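Intramolecular trans-sialidase (Macrobdella decora, PDB 3SLI) cleaves sialic acid from 3'-sialyllactose, and probably from sialoglycoconjugates, by intramolecular trans-sialylation, releasing 2,7-anhydro-Neu5Ac. Local coordinates at residues F55-S60 with K142-I147; I81-T86 with F90-D95. One frame throughout, in Å; residues are numbered along the deposited sequence.

Contact 1: F55-S60 with K142-I147; sequences FSVGNS and KFISDI
V57 and I144 carry this contact. Their side chains cross at about a right angle. The tight part is methyl on methyl: V57 CG1 meets I144 CG2 at 3.7 Å, and V57 CG2 meets I144 CD1 at 3.8 Å. V57 CB lies 3.9 Å from that same I144 CD1, so the end of the isoleucine rests on the CB-CG2 side of the valine. With I144 CG2 anti to the backbone N and CG1 beside it (chi1 -60°), both branches of I144 reach the valine. On the same buried side, I144 CG1 sits over one face of the F143 ring, toward its rim. The looser part is at I147, whose CD1 comes no nearer than 4.1 Å to V57 O. I147 also packs on R67 and F69 of strand 67-74.

Away from the valine, the 142-147 loop turns through a short 3-10 segment, residues 144-146. D146 OD2 uses its anti lone pair to accept a hydrogen bond from F143 N at 2.9 Å, within its own loop. S145 is exposed and D146 partly so, on this outer, solvent side.

V57, I144 and I147 are all buried, and no hydrogen bond joins the two segments. The chemistry is therefore apolar: the loop packs on V57 of strand 51-58, in the N-terminal, concanavalin-like domain, through van der Waals contact.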
# COMPACT_ATOMS: atom_id res chain seq x y z
N PHE A 55 -2.05 29.32 8.87
CA PHE A 55 -2.91 30.46 9.16
C PHE A 55 -3.55 30.25 10.52
O PHE A 55 -3.98 29.14 10.84
CB PHE A 55 -4.01 30.52 8.08
CG PHE A 55 -5.10 31.52 8.36
CD1 PHE A 55 -4.95 32.86 8.03
CD2 PHE A 55 -6.31 31.10 8.93
CE1 PHE A 55 -5.97 33.79 8.27
CE2 PHE A 55 -7.35 32.02 9.16
CZ PHE A 55 -7.17 33.36 8.83
N SER A 56 -3.64 31.32 11.32
CA SER A 56 -4.25 31.25 12.64
C SER A 56 -4.91 32.57 13.06
O SER A 56 -4.54 33.65 12.58
CB SER A 56 -3.21 30.88 13.71
OG SER A 56 -2.23 31.88 13.84
N VAL A 57 -5.86 32.45 13.97
CA VAL A 57 -6.59 33.59 14.51
C VAL A 57 -6.82 33.20 15.97
O VAL A 57 -7.29 32.09 16.25
CB VAL A 57 -7.97 33.80 13.82
CG1 VAL A 57 -8.66 35.04 14.37
CG2 VAL A 57 -7.80 33.93 12.31
N GLY A 58 -6.44 34.06 16.90
CA GLY A 58 -6.64 33.73 18.29
C GLY A 58 -6.25 34.81 19.28
O GLY A 58 -6.08 35.98 18.93
N ASN A 59 -6.13 34.39 20.53
CA ASN A 59 -5.77 35.26 21.64
C ASN A 59 -4.30 35.03 22.00
O ASN A 59 -3.94 33.95 22.48
CB ASN A 59 -6.67 34.92 22.82
CG ASN A 59 -6.46 35.84 23.99
OD1 ASN A 59 -5.43 36.50 24.10
ND2 ASN A 59 -7.44 35.88 24.89
N SER A 60 -3.47 36.05 21.82
CA SER A 60 -2.03 35.95 22.08
C SER A 60 -1.58 36.23 23.51
O SER A 60 -0.39 36.09 23.82
CB SER A 60 -1.29 36.94 21.17
OG SER A 60 -1.49 38.28 21.63
N LYS A 142 -18.98 25.49 16.30
CA LYS A 142 -18.21 26.61 16.82
C LYS A 142 -17.25 27.16 15.75
O LYS A 142 -16.89 26.46 14.80
CB LYS A 142 -17.35 26.16 18.02
CG LYS A 142 -18.10 25.52 19.18
CD LYS A 142 -18.96 26.53 19.90
CE LYS A 142 -19.74 25.87 21.02
NZ LYS A 142 -20.58 26.86 21.74
N PHE A 143 -16.88 28.43 15.89
CA PHE A 143 -15.90 29.01 14.99
C PHE A 143 -15.17 30.17 15.67
O PHE A 143 -15.24 30.31 16.90
CB PHE A 143 -16.45 29.38 13.61
CG PHE A 143 -15.40 29.32 12.52
CD1 PHE A 143 -14.57 28.21 12.41
CD2 PHE A 143 -15.20 30.40 11.67
CE1 PHE A 143 -13.54 28.17 11.46
CE2 PHE A 143 -14.17 30.37 10.71
CZ PHE A 143 -13.34 29.26 10.61
N ILE A 144 -14.47 30.99 14.91
CA ILE A 144 -13.69 32.09 15.47
C ILE A 144 -14.48 33.02 16.40
O ILE A 144 -13.96 33.47 17.41
CB ILE A 144 -12.95 32.85 14.34
CG1 ILE A 144 -12.01 31.87 13.62
CG2 ILE A 144 -12.17 34.03 14.91
CD1 ILE A 144 -11.30 32.44 12.41
N SER A 145 -15.75 33.23 16.09
CA SER A 145 -16.62 34.08 16.90
C SER A 145 -16.78 33.55 18.33
O SER A 145 -17.16 34.29 19.24
CB SER A 145 -17.99 34.20 16.25
OG SER A 145 -18.53 32.92 15.96
N ASP A 146 -16.48 32.26 18.53
CA ASP A 146 -16.62 31.61 19.83
C ASP A 146 -15.35 31.59 20.67
O ASP A 146 -15.37 31.11 21.81
CB ASP A 146 -17.17 30.20 19.66
CG ASP A 146 -18.53 30.18 18.99
OD1 ASP A 146 -19.50 30.73 19.56
OD2 ASP A 146 -18.64 29.61 17.90
N ILE A 147 -14.24 32.06 20.11
CA ILE A 147 -13.00 32.12 20.86
C ILE A 147 -13.00 33.42 21.66
O ILE A 147 -13.35 34.48 21.14
CB ILE A 147 -11.78 32.09 19.91
CG1 ILE A 147 -11.78 30.80 19.09
CG2 ILE A 147 -10.48 32.22 20.71
CD1 ILE A 147 -10.66 30.73 18.06

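Contact 2: I81-T86 with F90-D95; sequences IELRNT and FNYTLD
L83 and Y92 form a hydrogen-bonded pair at the middle of an antiparallel hairpin. Backbone bonds come first. L83 N donates to Y92 O at 2.8 Å, and Y92 N returns a bond to L83 O. I81 N binds L94 O firmly, but the reverse bond, L94 N to I81 O, is weak at 3.4 Å. Near the turn, N85 N donates to F90 O and F90 N to T86 O.

The apolar contacts lie on the face of I81, L83, Y92 and L94. I81 CG1 touches L94 CB at 3.9 Å. L83 and Y92 lie side by side, CB to CB. F90 has its CG between the backbone N and the carbonyl carbon (chi1 64°), which brings its ring back over the other strand. There L83 CD2 meets F90 CE1 at 3.8 Å. N85 CB makes a CH-pi contact over one face of the ring, 3.8 Å from the centroid, and L83 O lies at the ring edge.

Polar side chains gather on the other face. A water donates to both E82 OE2 and N91 OD1, 2.7 Å from each. R84 runs alongside N91, their guanidinium and amide planes 42° apart. R84 CD lies 2.9 Å from N91 OD1, a doubtfully short approach. R84 NH1 forms a salt bridge with D87.

Strand 91-96 is one edge of a six-stranded antiparallel sheet of the concanavalin-like domain, and strand 79-85 pairs on its other side with strand 67-74. L94 packs on A134 and L136 of strand 131-137, in the other sheet, and Y92 OH bonds A140 O.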
# COMPACT_ATOMS: atom_id res chain seq x y z
N ILE A 81 -6.46 20.89 11.70
CA ILE A 81 -6.88 22.13 12.34
C ILE A 81 -7.11 21.84 13.81
O ILE A 81 -7.24 20.67 14.23
CB ILE A 81 -8.25 22.66 11.78
CG1 ILE A 81 -9.35 21.60 11.97
CG2 ILE A 81 -8.12 23.08 10.34
CD1 ILE A 81 -10.72 22.16 12.20
N GLU A 82 -7.14 22.91 14.59
CA GLU A 82 -7.45 22.85 16.01
C GLU A 82 -8.23 24.14 16.24
O GLU A 82 -7.78 25.22 15.83
CB GLU A 82 -6.19 22.82 16.88
CG GLU A 82 -5.35 21.56 16.76
CD GLU A 82 -4.26 21.49 17.81
OE1 GLU A 82 -3.29 22.27 17.72
OE2 GLU A 82 -4.37 20.64 18.72
N LEU A 83 -9.44 23.99 16.78
CA LEU A 83 -10.34 25.11 17.08
C LEU A 83 -10.46 25.02 18.60
O LEU A 83 -11.12 24.11 19.13
CB LEU A 83 -11.70 24.86 16.44
CG LEU A 83 -12.54 26.02 15.90
CD1 LEU A 83 -13.99 25.54 15.86
CD2 LEU A 83 -12.40 27.31 16.71
N ARG A 84 -9.86 25.99 19.30
CA ARG A 84 -9.80 25.97 20.75
C ARG A 84 -10.18 27.24 21.51
O ARG A 84 -9.91 28.35 21.05
CB ARG A 84 -8.37 25.64 21.16
CG ARG A 84 -7.78 24.40 20.51
CD ARG A 84 -7.24 23.49 21.58
NE ARG A 84 -5.82 23.66 21.78
CZ ARG A 84 -5.16 23.29 22.87
NH1 ARG A 84 -5.79 22.74 23.91
NH2 ARG A 84 -3.84 23.38 22.89
N ASN A 85 -10.74 27.06 22.70
CA ASN A 85 -11.08 28.16 23.60
C ASN A 85 -10.97 27.59 25.01
O ASN A 85 -11.78 27.89 25.87
CB ASN A 85 -12.49 28.68 23.35
CG ASN A 85 -12.73 30.01 24.02
OD1 ASN A 85 -13.84 30.32 24.47
ND2 ASN A 85 -11.69 30.83 24.09
N THR A 86 -9.90 26.82 25.21
CA THR A 86 -9.58 26.06 26.43
C THR A 86 -10.43 24.78 26.42
O THR A 86 -11.57 24.77 25.93
CB THR A 86 -9.71 26.82 27.79
OG1 THR A 86 -11.08 26.97 28.16
CG2 THR A 86 -9.02 28.16 27.73
N PHE A 90 -14.15 24.24 24.60
CA PHE A 90 -14.11 23.40 23.39
C PHE A 90 -12.71 23.22 22.84
O PHE A 90 -11.83 24.08 23.00
CB PHE A 90 -15.11 23.84 22.28
CG PHE A 90 -14.84 25.21 21.69
CD1 PHE A 90 -13.77 25.41 20.81
CD2 PHE A 90 -15.68 26.28 22.00
CE1 PHE A 90 -13.54 26.67 20.24
CE2 PHE A 90 -15.46 27.55 21.44
CZ PHE A 90 -14.39 27.74 20.56
N ASN A 91 -12.49 22.05 22.25
CA ASN A 91 -11.22 21.68 21.65
C ASN A 91 -11.58 20.73 20.51
O ASN A 91 -11.72 19.52 20.71
CB ASN A 91 -10.32 20.99 22.68
CG ASN A 91 -9.04 20.44 22.07
OD1 ASN A 91 -8.56 20.93 21.05
ND2 ASN A 91 -8.50 19.41 22.68
N TYR A 92 -11.85 21.32 19.35
CA TYR A 92 -12.24 20.58 18.15
C TYR A 92 -11.02 20.37 17.27
O TYR A 92 -10.34 21.33 16.91
CB TYR A 92 -13.30 21.36 17.37
CG TYR A 92 -14.66 21.47 18.03
CD1 TYR A 92 -14.91 20.93 19.30
CD2 TYR A 92 -15.72 22.11 17.37
CE1 TYR A 92 -16.18 21.01 19.89
CE2 TYR A 92 -16.99 22.19 17.95
CZ TYR A 92 -17.21 21.64 19.21
OH TYR A 92 -18.46 21.72 19.77
N THR A 93 -10.75 19.12 16.91
CA THR A 93 -9.59 18.83 16.07
C THR A 93 -9.99 17.92 14.91
O THR A 93 -10.94 17.14 15.02
CB THR A 93 -8.46 18.15 16.89
OG1 THR A 93 -8.96 16.94 17.47
CG2 THR A 93 -7.98 19.07 18.02
N LEU A 94 -9.25 18.02 13.81
CA LEU A 94 -9.48 17.23 12.61
C LEU A 94 -8.17 17.21 11.83
O LEU A 94 -7.55 18.26 11.64
CB LEU A 94 -10.58 17.86 11.74
CG LEU A 94 -10.92 17.10 10.45
CD1 LEU A 94 -11.42 15.70 10.80
CD2 LEU A 94 -11.95 17.88 9.65
N ASP A 95 -7.74 16.03 11.39
CA ASP A 95 -6.50 15.92 10.64
C ASP A 95 -6.47 14.64 9.80
O ASP A 95 -7.36 13.79 9.92
CB ASP A 95 -5.30 15.91 11.61
CG ASP A 95 -5.21 14.61 12.42
OD1 ASP A 95 -5.90 14.50 13.45
OD2 ASP A 95 -4.44 13.71 12.01
O HOH W 1 -6.00 20.15 20.84

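After its first strands the chain runs along strand 51-58, where contact 1 opens, then through strands 67-74 and 79-85. Contact 2 closes a short hairpin through the loop of residues 86-90. The chain crosses to the other sheet of the domain and comes back at 142-147, where contact 1 closes a much longer loop. Contact 2 thus lies within that loop. The centres of the two are about 10 Å apart, and both reach the same six-stranded sheet. They also touch: D146 O lies 3.6 Å from F90 CE2, and I147 CG1 is 3.7 Å from R84 O. The 142-147 loop reaches from V57 on strand 51-58, past strand 67-74, to the hairpin at the sheet edge.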